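Side-chain contact in ADP-ribosylation factor-binding protein GGA1 (Saccharomyces cerevisiae, PDB 5CN2), which may help regulate membrane traffic through the trans-Golgi network and binds the small GTPases ARF1 and ARF2: residues A[15-19]-A[20-24]. Sequence-based numbering, arbitrary orientation.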
loop_
_atom_site.group_PDB
_atom_site.type_symbol
_atom_site.label_atom_id
_atom_site.label_comp_id
_atom_site.label_asym_id
_atom_site.label_seq_id
_atom_site.Cartn_x
_atom_site.Cartn_y
_atom_site.Cartn_z
ATOM N N LEU A 15 -1.122 -5.367 -4.413
ATOM C CA LEU A 15 -0.469 -4.204 -4.990
ATOM C C LEU A 15 0.868 -4.638 -5.581
ATOM O O LEU A 15 1.243 -4.248 -6.681
ATOM C CB LEU A 15 -0.225 -3.141 -3.909
ATOM C CG LEU A 15 0.202 -1.764 -4.431
ATOM C CD1 LEU A 15 -1.017 -1.047 -4.971
ATOM C CD2 LEU A 15 0.850 -0.911 -3.348
ATOM N N ASN A 16 1.594 -5.446 -4.834
ATOM C CA ASN A 16 2.901 -5.883 -5.294
ATOM C C ASN A 16 3.390 -7.123 -4.552
ATOM O O ASN A 16 3.155 -7.292 -3.348
ATOM C CB ASN A 16 3.925 -4.763 -5.133
ATOM C CG ASN A 16 5.174 -5.012 -5.947
ATOM O OD1 ASN A 16 6.278 -5.113 -5.413
ATOM N ND2 ASN A 16 5.001 -5.153 -7.239
ATOM N N GLN A 17 4.068 -7.983 -5.291
ATOM C CA GLN A 17 4.700 -9.148 -4.728
ATOM C C GLN A 17 6.092 -9.313 -5.331
ATOM O O GLN A 17 6.215 -9.549 -6.514
ATOM C CB GLN A 17 3.832 -10.406 -4.968
ATOM C CG GLN A 17 4.196 -11.545 -4.016
ATOM C CD GLN A 17 3.028 -12.438 -3.643
ATOM O OE1 GLN A 17 1.998 -12.469 -4.330
ATOM N NE2 GLN A 17 3.179 -13.168 -2.537
ATOM N N SER A 18 7.121 -9.132 -4.507
ATOM C CA SER A 18 8.509 -9.373 -4.889
ATOM C C SER A 18 8.886 -10.689 -4.222
ATOM O O SER A 18 8.001 -11.451 -3.820
ATOM C CB SER A 18 9.412 -8.209 -4.436
ATOM O OG SER A 18 9.336 -7.953 -3.034
ATOM N N ASP A 19 10.179 -10.982 -4.100
ATOM C CA ASP A 19 10.608 -12.225 -3.441
ATOM C C ASP A 19 10.648 -12.097 -1.919
ATOM O O ASP A 19 10.608 -13.091 -1.216
ATOM C CB ASP A 19 11.986 -12.640 -3.948
ATOM C CG ASP A 19 11.978 -12.994 -5.418
ATOM O OD1 ASP A 19 10.930 -13.478 -5.898
ATOM O OD2 ASP A 19 13.020 -12.792 -6.083
ATOM N N HIS A 20 10.716 -10.866 -1.423
ATOM C CA HIS A 20 10.859 -10.586 0.003
ATOM C C HIS A 20 9.616 -10.030 0.673
ATOM O O HIS A 20 9.506 -10.092 1.887
ATOM C CB HIS A 20 11.959 -9.552 0.175
ATOM C CG HIS A 20 13.192 -9.895 -0.574
ATOM N ND1 HIS A 20 14.296 -10.449 0.033
ATOM C CD2 HIS A 20 13.479 -9.819 -1.895
ATOM C CE1 HIS A 20 15.227 -10.670 -0.876
ATOM N NE2 HIS A 20 14.755 -10.303 -2.056
ATOM N N LEU A 21 8.706 -9.464 -0.111
ATOM C CA LEU A 21 7.663 -8.617 0.425
ATOM C C LEU A 21 6.388 -8.731 -0.394
ATOM O O LEU A 21 6.435 -8.747 -1.627
ATOM C CB LEU A 21 8.138 -7.169 0.383
ATOM C CG LEU A 21 7.164 -6.141 0.945
ATOM C CD1 LEU A 21 7.083 -6.261 2.453
ATOM C CD2 LEU A 21 7.592 -4.734 0.564
ATOM N N ARG A 22 5.255 -8.816 0.291
ATOM C CA ARG A 22 3.936 -8.727 -0.363
ATOM C C ARG A 22 3.182 -7.562 0.235
ATOM O O ARG A 22 3.035 -7.477 1.442
ATOM C CB ARG A 22 3.101 -9.997 -0.201
ATOM C CG ARG A 22 1.712 -9.862 -0.829
ATOM C CD ARG A 22 0.856 -11.116 -0.718
ATOM N NE ARG A 22 0.287 -11.308 0.620
ATOM C CZ ARG A 22 0.812 -12.082 1.569
ATOM N NH1 ARG A 22 1.931 -12.758 1.356
ATOM N NH2 ARG A 22 0.211 -12.183 2.751
ATOM N N ILE A 23 2.755 -6.648 -0.629
ATOM C CA ILE A 23 1.911 -5.534 -0.238
ATOM C C ILE A 23 0.582 -5.872 -0.821
ATOM O O ILE A 23 0.477 -6.044 -2.006
ATOM C CB ILE A 23 2.379 -4.186 -0.848
ATOM C CG1 ILE A 23 3.838 -3.903 -0.505
ATOM C CG2 ILE A 23 1.510 -3.048 -0.365
ATOM C CD1 ILE A 23 4.431 -2.712 -1.232
ATOM N N ASP A 24 -0.437 -5.973 0.014
ATOM C CA ASP A 24 -1.800 -6.135 -0.471
ATOM C C ASP A 24 -2.727 -5.260 0.351
ATOM O O ASP A 24 -2.275 -4.557 1.296
ATOM C CB ASP A 24 -2.235 -7.616 -0.458
ATOM C CG ASP A 24 -2.029 -8.300 0.871
ATOM O OD1 ASP A 24 -1.958 -7.640 1.925
ATOM O OD2 ASP A 24 -1.925 -9.532 0.854
#
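Leu15 and Asn16 meet Ile23 across a tight beta hairpin, in which strand 13-17, at the margin of the five-stranded sheet of the GAE domain, doubles back through Ser18, Asp19 and His20 into strand 21-29. One carbonyl receives both residues of the first strand: Ile23 O accepts from Leu15 N at 3.0 Å and from Asn16 N at 3.1 Å, the second bond being the straighter at 170°. Two residues facing one in this way form a classic beta bulge. Leu15, its CG anti to the backbone N, runs obliquely across Ile23, with CD2 3.7 Å from Ile23 CG2. Both are buried, Leu15 against Trp103 of the second sheet and Ile23 against Ile39 and Tyr41. The GAE domain belongs to the E-set clan of beta-sandwiches, and Leu21 and Ile23 line the hairpin's inward face, Leu21 packing on Tyr107 of the second sheet.

Ile23 N returns a bond to Asn16 O at 2.8 Å, and nearer the turn Ser18 N donates to Leu21 O. With OG lying between its backbone N and carbonyl carbon (chi1 56°), Ser18 OG accepts a weak bond from Leu21 N, 3.4 Å long; the same oxygen is hydrogen-bonded to Glu116. Gln17 and Arg22 form a non-hydrogen-bonded pair and run side by side, Gln17 NE2 resting 3.6 Å from Arg22 CD. A bend at chi3 (77°) turns the guanidinium along its own strand, where NE makes a salt bridge to Asp24 OD2 at 2.8 Å; OD2 sits in the guanidinium plane, while NE meets it from above the carboxylate plane, and Asp24 OD1 pairs with Arg12.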